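Local coordinates for phage-like element PBSX protein XepA (Bacillus subtilis, PDB 6IA5) that is of unknown function, does not seem to take part in host cell lysis, and assembles as a pentamer, at residues S68-W73 / R117-R122; A74-E79 / F121-G126; G190-V195 / F256-M261. One frame throughout, in Å; residues are numbered along the deposited sequence.

Interaction 1. Residues S68-W73 / R117-R122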
loop_
_atom_site.group_PDB
_atom_site.type_symbol
_atom_site.label_atom_id
_atom_site.label_comp_id
_atom_site.label_asym_id
_atom_site.label_seq_id
_atom_site.Cartn_x
_atom_site.Cartn_y
_atom_site.Cartn_z
ATOM N N SER E 68 -1.626 -28.243 -1.213
ATOM C CA SER E 68 -2.448 -27.051 -1.025
ATOM C C SER E 68 -2.991 -26.512 -2.353
ATOM O O SER E 68 -3.986 -25.790 -2.355
ATOM C CB SER E 68 -1.649 -25.991 -0.296
ATOM O OG SER E 68 -0.546 -25.623 -1.121
ATOM N N LYS E 69 -2.319 -26.816 -3.473
ATOM C CA LYS E 69 -2.656 -26.153 -4.735
ATOM C C LYS E 69 -2.193 -27.009 -5.908
ATOM O O LYS E 69 -1.330 -27.884 -5.763
ATOM C CB LYS E 69 -1.980 -24.767 -4.836
ATOM C CG LYS E 69 -0.460 -24.774 -4.765
ATOM C CD LYS E 69 0.147 -23.356 -4.816
ATOM C CE LYS E 69 1.658 -23.390 -4.852
ATOM N NZ LYS E 69 2.257 -22.030 -4.753
ATOM N N VAL E 70 -2.767 -26.737 -7.084
ATOM C CA VAL E 70 -2.497 -27.553 -8.252
ATOM C C VAL E 70 -2.531 -26.660 -9.482
ATOM O O VAL E 70 -3.247 -25.660 -9.512
ATOM C CB VAL E 70 -3.488 -28.742 -8.361
ATOM C CG1 VAL E 70 -4.925 -28.307 -8.599
ATOM C CG2 VAL E 70 -3.056 -29.748 -9.432
ATOM N N LYS E 71 -1.727 -27.026 -10.482
ATOM C CA LYS E 71 -1.694 -26.280 -11.726
ATOM C C LYS E 71 -1.491 -27.277 -12.856
ATOM O O LYS E 71 -0.781 -28.269 -12.678
ATOM C CB LYS E 71 -0.569 -25.242 -11.708
ATOM C CG LYS E 71 -0.521 -24.335 -12.929
ATOM C CD LYS E 71 0.478 -23.204 -12.773
ATOM C CE LYS E 71 0.418 -22.263 -13.962
ATOM N NZ LYS E 71 1.406 -21.194 -13.829
ATOM N N GLY E 72 -2.087 -26.983 -14.022
ATOM C CA GLY E 72 -2.005 -27.895 -15.152
ATOM C C GLY E 72 -1.542 -27.222 -16.441
ATOM O O GLY E 72 -1.736 -26.015 -16.626
ATOM N N TRP E 73 -0.933 -28.029 -17.326
ATOM C CA TRP E 73 -0.588 -27.619 -18.679
ATOM C C TRP E 73 -1.051 -28.710 -19.637
ATOM O O TRP E 73 -0.795 -29.884 -19.395
ATOM C CB TRP E 73 0.915 -27.452 -18.833
ATOM C CG TRP E 73 1.507 -26.329 -18.036
ATOM C CD1 TRP E 73 1.840 -25.083 -18.484
ATOM C CD2 TRP E 73 1.829 -26.363 -16.637
ATOM N NE1 TRP E 73 2.373 -24.344 -17.459
ATOM C CE2 TRP E 73 2.376 -25.101 -16.314
ATOM C CE3 TRP E 73 1.733 -27.341 -15.640
ATOM C CZ2 TRP E 73 2.813 -24.784 -15.028
ATOM C CZ3 TRP E 73 2.173 -27.030 -14.372
ATOM C CH2 TRP E 73 2.708 -25.768 -14.073
ATOM N N ARG E 117 -11.044 -32.756 -0.176
ATOM C CA ARG E 117 -10.009 -33.728 0.118
ATOM C C ARG E 117 -9.268 -34.210 -1.140
ATOM O O ARG E 117 -8.063 -34.450 -1.084
ATOM C CB ARG E 117 -10.587 -34.873 0.946
ATOM C CG ARG E 117 -9.542 -35.923 1.281
ATOM C CD ARG E 117 -10.055 -36.883 2.328
ATOM N NE ARG E 117 -9.033 -37.905 2.433
ATOM C CZ ARG E 117 -9.078 -38.927 3.279
ATOM N NH1 ARG E 117 -10.124 -39.100 4.061
ATOM N NH2 ARG E 117 -8.076 -39.783 3.326
ATOM N N TYR E 118 -9.979 -34.370 -2.262
ATOM C CA TYR E 118 -9.439 -35.007 -3.457
ATOM C C TYR E 118 -9.489 -34.028 -4.622
ATOM O O TYR E 118 -10.439 -33.245 -4.726
ATOM C CB TYR E 118 -10.275 -36.240 -3.842
ATOM C CG TYR E 118 -10.346 -37.287 -2.761
ATOM C CD1 TYR E 118 -9.366 -38.262 -2.652
ATOM C CD2 TYR E 118 -11.370 -37.280 -1.823
ATOM C CE1 TYR E 118 -9.408 -39.219 -1.649
ATOM C CE2 TYR E 118 -11.428 -38.223 -0.813
ATOM C CZ TYR E 118 -10.448 -39.200 -0.739
ATOM O OH TYR E 118 -10.483 -40.138 0.245
ATOM N N TYR E 119 -8.473 -34.100 -5.492
ATOM C CA TYR E 119 -8.434 -33.300 -6.709
ATOM C C TYR E 119 -8.209 -34.236 -7.896
ATOM O O TYR E 119 -7.704 -35.349 -7.714
ATOM C CB TYR E 119 -7.354 -32.202 -6.630
ATOM C CG TYR E 119 -5.946 -32.696 -6.411
ATOM C CD1 TYR E 119 -5.476 -32.972 -5.130
ATOM C CD2 TYR E 119 -5.077 -32.905 -7.479
ATOM C CE1 TYR E 119 -4.190 -33.448 -4.915
ATOM C CE2 TYR E 119 -3.780 -33.363 -7.273
ATOM C CZ TYR E 119 -3.336 -33.635 -5.989
ATOM O OH TYR E 119 -2.074 -34.125 -5.796
ATOM N N ARG E 120 -8.562 -33.762 -9.107
ATOM C CA ARG E 120 -8.212 -34.481 -10.318
ATOM C C ARG E 120 -8.267 -33.520 -11.496
ATOM O O ARG E 120 -8.914 -32.467 -11.421
ATOM C CB ARG E 120 -9.217 -35.624 -10.579
ATOM C CG ARG E 120 -10.545 -35.138 -11.145
ATOM C CD ARG E 120 -11.483 -36.306 -11.450
ATOM N NE ARG E 120 -12.743 -35.809 -11.984
ATOM C CZ ARG E 120 -13.811 -36.575 -12.217
ATOM N NH1 ARG E 120 -13.744 -37.876 -12.007
ATOM N NH2 ARG E 120 -14.944 -36.037 -12.639
ATOM N N PHE E 121 -7.564 -33.903 -12.567
ATOM C CA PHE E 121 -7.751 -33.307 -13.872
ATOM C C PHE E 121 -8.673 -34.224 -14.674
ATOM O O PHE E 121 -8.567 -35.449 -14.593
ATOM C CB PHE E 121 -6.412 -33.184 -14.608
ATOM C CG PHE E 121 -5.503 -32.083 -14.108
ATOM C CD1 PHE E 121 -5.837 -31.321 -12.991
ATOM C CD2 PHE E 121 -4.307 -31.819 -14.757
ATOM C CE1 PHE E 121 -4.984 -30.317 -12.531
ATOM C CE2 PHE E 121 -3.453 -30.825 -14.287
ATOM C CZ PHE E 121 -3.787 -30.081 -13.179
ATOM N N ARG E 122 -9.558 -33.596 -15.449
ATOM C CA ARG E 122 -10.379 -34.291 -16.426
ATOM C C ARG E 122 -10.289 -33.488 -17.718
ATOM O O ARG E 122 -10.582 -32.294 -17.735
ATOM C CB ARG E 122 -11.815 -34.452 -15.900
ATOM C CG ARG E 122 -12.763 -35.181 -16.847
ATOM C CD ARG E 122 -14.139 -35.446 -16.231
ATOM N NE ARG E 122 -14.830 -34.219 -15.842
ATOM C CZ ARG E 122 -15.535 -33.427 -16.653
ATOM N NH1 ARG E 122 -15.744 -33.764 -17.917
ATOM N NH2 ARG E 122 -16.014 -32.276 -16.212
#
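Val70, Gly72, Tyr119 and Phe121 make a buried apolar contact between two sheets packed face to face. Strand 69-73 belongs to one four-stranded antiparallel sheet and strand 118-122 to the other. The two run almost parallel, 8° apart, and their axes approach to 9.1 Å. No hydrogen bond joins them; side chains bridge the gap, the Phe121 ring reaching as far as the backbone of Lys71 and Gly72. Val70 places CG2 anti to the backbone N (chi1 of CG1 65°), and this methyl does the touching: it lies 3.7 Å from Phe121 CE1 and 4.2 Å from Tyr119 CD2, meeting both rings obliquely. Coming from facing sheets, the valine and the phenylalanine pass alongside one another, neither meeting the other head-on. The far end of the phenylalanine ring settles on the backbone, with Gly72 CA 3.4 Å from Phe121 CE2. Glycine suits this place because the ring occupies the space where a side chain would start. Lys71 O comes to the ring's edge, near its plane and 3.5 Å from Phe121 CZ, where the ring hydrogens carry a slight positive charge. Gln137 of strand 133-140 also packs on Val70 and Phe121. On the outer side of the first sheet, Lys69 forms a salt bridge with Asp145 of a neighbouring subunit. Two antiparallel sheets packed face to face, their facing strands nearly aligned and joined by interlocking apolar side chains, form a beta sandwich.

Interaction 2. Residues A74-E79 / F121-G126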
loop_
_atom_site.group_PDB
_atom_site.type_symbol
_atom_site.label_atom_id
_atom_site.label_comp_id
_atom_site.label_asym_id
_atom_site.label_seq_id
_atom_site.Cartn_x
_atom_site.Cartn_y
_atom_site.Cartn_z
ATOM N N ALA E 74 -1.691 -28.294 -20.734
ATOM C CA ALA E 74 -2.176 -29.213 -21.749
ATOM C C ALA E 74 -1.669 -28.760 -23.118
ATOM O O ALA E 74 -1.663 -27.568 -23.433
ATOM C CB ALA E 74 -3.678 -29.251 -21.734
ATOM N N TYR E 75 -1.223 -29.740 -23.909
ATOM C CA TYR E 75 -0.877 -29.493 -25.294
ATOM C C TYR E 75 -1.466 -30.627 -26.130
ATOM O O TYR E 75 -1.226 -31.793 -25.835
ATOM C CB TYR E 75 0.642 -29.453 -25.450
ATOM C CG TYR E 75 1.075 -29.111 -26.849
ATOM C CD1 TYR E 75 1.198 -30.086 -27.832
ATOM C CD2 TYR E 75 1.321 -27.796 -27.199
ATOM C CE1 TYR E 75 1.585 -29.750 -29.124
ATOM C CE2 TYR E 75 1.722 -27.435 -28.478
ATOM C CZ TYR E 75 1.849 -28.420 -29.443
ATOM O OH TYR E 75 2.248 -28.034 -30.696
ATOM N N ALA E 76 -2.236 -30.274 -27.163
ATOM C CA ALA E 76 -2.821 -31.241 -28.083
ATOM C C ALA E 76 -2.908 -30.633 -29.481
ATOM O O ALA E 76 -2.994 -29.410 -29.636
ATOM C CB ALA E 76 -4.202 -31.666 -27.598
ATOM N N ASP E 77 -2.929 -31.505 -30.497
ATOM C CA ASP E 77 -2.957 -31.039 -31.874
ATOM C C ASP E 77 -4.387 -30.679 -32.288
ATOM O O ASP E 77 -4.582 -30.120 -33.358
ATOM C CB ASP E 77 -2.247 -32.006 -32.822
ATOM C CG ASP E 77 -3.043 -33.270 -33.063
ATOM O OD1 ASP E 77 -3.567 -33.844 -32.083
ATOM O OD2 ASP E 77 -3.134 -33.663 -34.234
ATOM N N ARG E 78 -5.379 -30.974 -31.433
ATOM C CA ARG E 78 -6.761 -30.579 -31.683
ATOM C C ARG E 78 -7.332 -29.964 -30.410
ATOM O O ARG E 78 -6.852 -30.260 -29.319
ATOM C CB ARG E 78 -7.629 -31.798 -32.029
ATOM C CG ARG E 78 -7.161 -32.593 -33.237
ATOM C CD ARG E 78 -7.369 -31.801 -34.510
ATOM N NE ARG E 78 -6.854 -32.595 -35.619
ATOM C CZ ARG E 78 -6.898 -32.251 -36.895
ATOM N NH1 ARG E 78 -6.258 -32.988 -37.782
ATOM N NH2 ARG E 78 -7.566 -31.179 -37.285
ATOM N N GLU E 79 -8.418 -29.199 -30.553
ATOM C CA GLU E 79 -8.967 -28.485 -29.415
ATOM C C GLU E 79 -9.675 -29.436 -28.439
ATOM O O GLU E 79 -10.188 -30.501 -28.808
ATOM C CB GLU E 79 -9.860 -27.335 -29.877
ATOM C CG GLU E 79 -11.248 -27.812 -30.245
ATOM C CD GLU E 79 -12.238 -26.773 -30.700
ATOM O OE1 GLU E 79 -13.424 -27.109 -30.780
ATOM O OE2 GLU E 79 -11.830 -25.646 -30.980
ATOM N N PHE E 121 -7.564 -33.903 -12.567
ATOM C CA PHE E 121 -7.751 -33.307 -13.872
ATOM C C PHE E 121 -8.673 -34.224 -14.674
ATOM O O PHE E 121 -8.567 -35.449 -14.593
ATOM C CB PHE E 121 -6.412 -33.184 -14.608
ATOM C CG PHE E 121 -5.503 -32.083 -14.108
ATOM C CD1 PHE E 121 -5.837 -31.321 -12.991
ATOM C CD2 PHE E 121 -4.307 -31.819 -14.757
ATOM C CE1 PHE E 121 -4.984 -30.317 -12.531
ATOM C CE2 PHE E 121 -3.453 -30.825 -14.287
ATOM C CZ PHE E 121 -3.787 -30.081 -13.179
ATOM N N ARG E 122 -9.558 -33.596 -15.449
ATOM C CA ARG E 122 -10.379 -34.291 -16.426
ATOM C C ARG E 122 -10.289 -33.488 -17.718
ATOM O O ARG E 122 -10.582 -32.294 -17.735
ATOM C CB ARG E 122 -11.815 -34.452 -15.900
ATOM C CG ARG E 122 -12.763 -35.181 -16.847
ATOM C CD ARG E 122 -14.139 -35.446 -16.231
ATOM N NE ARG E 122 -14.830 -34.219 -15.842
ATOM C CZ ARG E 122 -15.535 -33.427 -16.653
ATOM N NH1 ARG E 122 -15.744 -33.764 -17.917
ATOM N NH2 ARG E 122 -16.014 -32.276 -16.212
ATOM N N TYR E 123 -9.848 -34.143 -18.794
ATOM C CA TYR E 123 -9.677 -33.484 -20.074
ATOM C C TYR E 123 -10.662 -34.094 -21.078
ATOM O O TYR E 123 -10.637 -35.303 -21.283
ATOM C CB TYR E 123 -8.249 -33.682 -20.581
ATOM C CG TYR E 123 -7.969 -32.893 -21.832
ATOM C CD1 TYR E 123 -8.364 -33.357 -23.082
ATOM C CD2 TYR E 123 -7.347 -31.655 -21.761
ATOM C CE1 TYR E 123 -8.133 -32.614 -24.230
ATOM C CE2 TYR E 123 -7.114 -30.894 -22.899
ATOM C CZ TYR E 123 -7.509 -31.381 -24.139
ATOM O OH TYR E 123 -7.297 -30.641 -25.272
ATOM N N VAL E 124 -11.507 -33.255 -21.694
ATOM C CA VAL E 124 -12.466 -33.726 -22.688
ATOM C C VAL E 124 -12.026 -33.252 -24.071
ATOM O O VAL E 124 -11.984 -32.047 -24.326
ATOM C CB VAL E 124 -13.902 -33.265 -22.375
ATOM C CG1 VAL E 124 -14.903 -33.766 -23.420
ATOM C CG2 VAL E 124 -14.343 -33.669 -20.969
ATOM N N ASN E 125 -11.703 -34.203 -24.961
ATOM C CA ASN E 125 -11.304 -33.872 -26.328
ATOM C C ASN E 125 -12.524 -33.361 -27.101
ATOM O O ASN E 125 -13.642 -33.800 -26.829
ATOM C CB ASN E 125 -10.669 -35.073 -27.038
ATOM C CG ASN E 125 -10.118 -34.745 -28.409
ATOM O OD1 ASN E 125 -9.664 -33.629 -28.651
ATOM N ND2 ASN E 125 -10.154 -35.714 -29.312
ATOM N N GLY E 126 -12.306 -32.424 -28.032
ATOM C CA GLY E 126 -13.377 -31.887 -28.858
ATOM C C GLY E 126 -13.758 -32.862 -29.985
ATOM O O GLY E 126 -13.486 -34.063 -29.895
HETATM O O HOH W 1 -7.721 -31.950 -27.541
#
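Tyr123 and Glu79 give up the most surface here, one through its ring and the other mainly through its backbone, at the end of a beta sandwich where the chain leaves one sheet to enter the other. Strand 69-76 ends at Ala76, and residues 77-79 cross over to begin strand 80-87, which pairs with strand 118-125 in the opposite sheet. Tyr123 reaches across between the sheets, next to this connection. Its CG stands anti to the backbone N (chi1 -174°), which sends the ring toward the first sheet. Ala74 CB packs obliquely on the ring, 4.0 Å from Tyr123 CE2, and Ala76 CB lies 4.0 Å from Tyr123 OH. Alanine suits both positions, since its single methyl leaves room for the large ring. A tyrosine can fill the apolar interior with its ring while its hydroxyl reaches the water that links it to the backbone of the turn. Phe133 meets the same ring, with the two planes at about 45°.

Beyond the crossover, Glu79 directs its side chain away and contributes its carbonyl instead: Gly126 N donates to Glu79 O at 3.0 Å, with an angle of 146° at the hydrogen. Lacking a side chain, Gly126 can bring its backbone close to this carbonyl. Asn125 turns its amide nitrogen to Lys49 O and Leu128 O, which fixes the rotation of the group and leaves OD1 facing the contact. A water sits between the segments, in the plane of the Tyr123 ring at its edge. It accepts from Tyr123 OH at 2.7 Å and donates to Asn125 OD1 at 2.8 Å and to Arg78 O at 2.6 Å.

Interaction 3. Residues G190-V195 / F256-M261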
loop_
_atom_site.group_PDB
_atom_site.type_symbol
_atom_site.label_atom_id
_atom_site.label_comp_id
_atom_site.label_asym_id
_atom_site.label_seq_id
_atom_site.Cartn_x
_atom_site.Cartn_y
_atom_site.Cartn_z
ATOM N N GLY E 190 -34.424 18.767 25.062
ATOM C CA GLY E 190 -34.297 17.602 24.198
ATOM C C GLY E 190 -32.842 17.143 24.133
ATOM O O GLY E 190 -32.030 17.604 24.920
ATOM N N ALA E 191 -32.513 16.258 23.183
ATOM C CA ALA E 191 -31.166 15.729 23.076
ATOM C C ALA E 191 -30.256 16.712 22.323
ATOM O O ALA E 191 -30.701 17.429 21.425
ATOM C CB ALA E 191 -31.207 14.382 22.397
ATOM N N ALA E 192 -28.969 16.706 22.693
ATOM C CA ALA E 192 -27.947 17.586 22.153
ATOM C C ALA E 192 -27.158 16.847 21.082
ATOM O O ALA E 192 -26.573 15.802 21.346
ATOM C CB ALA E 192 -27.034 18.061 23.255
ATOM N N LEU E 193 -27.144 17.402 19.866
ATOM C CA LEU E 193 -26.370 16.832 18.775
ATOM C C LEU E 193 -24.886 17.057 19.047
ATOM O O LEU E 193 -24.472 18.190 19.273
ATOM C CB LEU E 193 -26.785 17.512 17.460
ATOM C CG LEU E 193 -26.048 17.037 16.212
ATOM C CD1 LEU E 193 -27.024 16.856 15.066
ATOM C CD2 LEU E 193 -24.995 18.049 15.806
ATOM N N PRO E 194 -24.042 15.998 19.000
ATOM C CA PRO E 194 -22.585 16.170 19.037
ATOM C C PRO E 194 -22.102 16.474 17.620
ATOM O O PRO E 194 -22.322 15.684 16.709
ATOM C CB PRO E 194 -22.035 14.812 19.519
ATOM C CG PRO E 194 -23.242 13.857 19.527
ATOM C CD PRO E 194 -24.436 14.580 18.917
ATOM N N VAL E 195 -21.453 17.625 17.451
ATOM C CA VAL E 195 -21.116 18.130 16.130
ATOM C C VAL E 195 -20.112 17.226 15.400
ATOM O O VAL E 195 -20.267 16.992 14.201
ATOM C CB VAL E 195 -20.691 19.609 16.191
ATOM C CG1 VAL E 195 -20.144 20.094 14.855
ATOM C CG2 VAL E 195 -21.862 20.482 16.631
ATOM N N PHE E 256 -18.897 24.579 16.555
ATOM C CA PHE E 256 -19.672 24.278 17.755
ATOM C C PHE E 256 -19.362 22.862 18.241
ATOM O O PHE E 256 -18.979 22.011 17.449
ATOM C CB PHE E 256 -21.181 24.429 17.503
ATOM C CG PHE E 256 -21.651 25.858 17.467
ATOM C CD1 PHE E 256 -21.857 26.570 18.642
ATOM C CD2 PHE E 256 -21.833 26.511 16.256
ATOM C CE1 PHE E 256 -22.271 27.893 18.608
ATOM C CE2 PHE E 256 -22.209 27.848 16.228
ATOM C CZ PHE E 256 -22.447 28.533 17.401
ATOM N N LYS E 257 -19.598 22.617 19.532
ATOM C CA LYS E 257 -19.439 21.291 20.101
ATOM C C LYS E 257 -20.776 20.552 20.063
ATOM O O LYS E 257 -20.818 19.362 19.773
ATOM C CB LYS E 257 -18.912 21.389 21.542
ATOM C CG LYS E 257 -17.518 21.976 21.709
ATOM C CD LYS E 257 -16.415 20.929 21.635
ATOM C CE LYS E 257 -15.208 21.195 22.511
ATOM N NZ LYS E 257 -14.989 22.650 22.651
ATOM N N GLU E 258 -21.872 21.262 20.356
ATOM C CA GLU E 258 -23.183 20.634 20.372
ATOM C C GLU E 258 -24.234 21.597 19.834
ATOM O O GLU E 258 -24.070 22.816 19.935
ATOM C CB GLU E 258 -23.607 20.281 21.798
ATOM C CG GLU E 258 -22.660 19.317 22.475
ATOM C CD GLU E 258 -23.086 18.945 23.879
ATOM O OE1 GLU E 258 -22.943 19.784 24.789
ATOM O OE2 GLU E 258 -23.587 17.831 24.044
ATOM N N ILE E 259 -25.333 21.021 19.337
ATOM C CA ILE E 259 -26.471 21.803 18.869
ATOM C C ILE E 259 -27.709 21.326 19.618
ATOM O O ILE E 259 -27.951 20.125 19.742
ATOM C CB ILE E 259 -26.643 21.679 17.333
ATOM C CG1 ILE E 259 -25.400 22.140 16.557
ATOM C CG2 ILE E 259 -27.916 22.389 16.874
ATOM C CD1 ILE E 259 -24.999 23.578 16.797
ATOM N N ILE E 260 -28.481 22.282 20.126
ATOM C CA ILE E 260 -29.689 21.961 20.865
ATOM C C ILE E 260 -30.844 22.725 20.215
ATOM O O ILE E 260 -30.726 23.918 19.916
ATOM C CB ILE E 260 -29.507 22.344 22.346
ATOM C CG1 ILE E 260 -28.469 21.440 23.025
ATOM C CG2 ILE E 260 -30.836 22.304 23.071
ATOM C CD1 ILE E 260 -27.994 21.938 24.378
ATOM N N MET E 261 -31.955 22.013 20.003
ATOM C CA MET E 261 -33.178 22.608 19.494
ATOM C C MET E 261 -34.219 22.522 20.600
ATOM O O MET E 261 -34.886 21.500 20.739
ATOM C CB MET E 261 -33.656 21.813 18.276
ATOM C CG MET E 261 -32.649 21.854 17.121
ATOM S SD MET E 261 -32.810 23.453 16.298
ATOM C CE MET E 261 -31.085 23.917 16.099
HETATM O O HOH W 2 -32.533 19.618 21.359
#
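Leu193 holds CG trans to its own nitrogen (chi1 179°), while Ile259 sets CG1 opposite its carbonyl carbon (chi1 -59°), which sets the two side chains alongside each other on one face of a short antiparallel beta pairing. Leu193 and Ile259 form its hydrogen-bonded pair: Leu193 N donates to Ile259 O at 2.8 Å and Ile259 N to Leu193 O at 3.0 Å. Branched apolar residues suit this face, where Leu193 also packs on Phe176 and Phe178 and Ile259 on Ile228. Val195 extends the cluster, its CG2 resting 3.9 Å from Ile259 CG1.

Pro194 pairs with Glu258 in the next, non-hydrogen-bonded position. A proline is well placed there, because the pairing asks for no N-H from it. Glu258 lies on the same face as Pro194, but its extended chain runs past Leu193 O to bring OE2 3.5 Å from Ala192 CB. Ala192 CB fits between this carboxylate and Ile260, 3.7 Å from Ile260 CG1. At the other edge of strand 258-261, Lys257 and Glu258 together stand opposite the single residue Lys219, a classic beta bulge; the side chain of Lys257 turns away to make a salt bridge with Asp177 of a neighbouring subunit.

Near Ala191 and Met261 a water accepts from Met261 N at 2.8 Å and lies beside Ala191 O, standing between two backbones that make no direct bond there. At the opposite end, Val195 N gives a nearly straight bond to Lys257 O, 3.0 Å long with an angle of 173° at the hydrogen, although the donor stands well above the carbonyl plane.

Overall arrangement
After several earlier strands the chain reaches strand 69-76, which, with the turn 77-79 after it, supplies the first segments of interactions 1 and 2. About forty residues later strand 118-125 returns in the facing sheet and closes both loops. Because the two strands run in the same direction, these closures overlap and cross instead of nesting, sharing Phe121 and Arg122, with centres 16 Å apart. Together they tie the two sheets of the N-terminal sandwich from its interior to its end. Interaction 3 follows in series, closing a separate 60-residue loop within the C-terminal sheet domain, its centre about 62 Å and 71 Å from the centres of interactions 1 and 2, on the opposite side of the chain's centre.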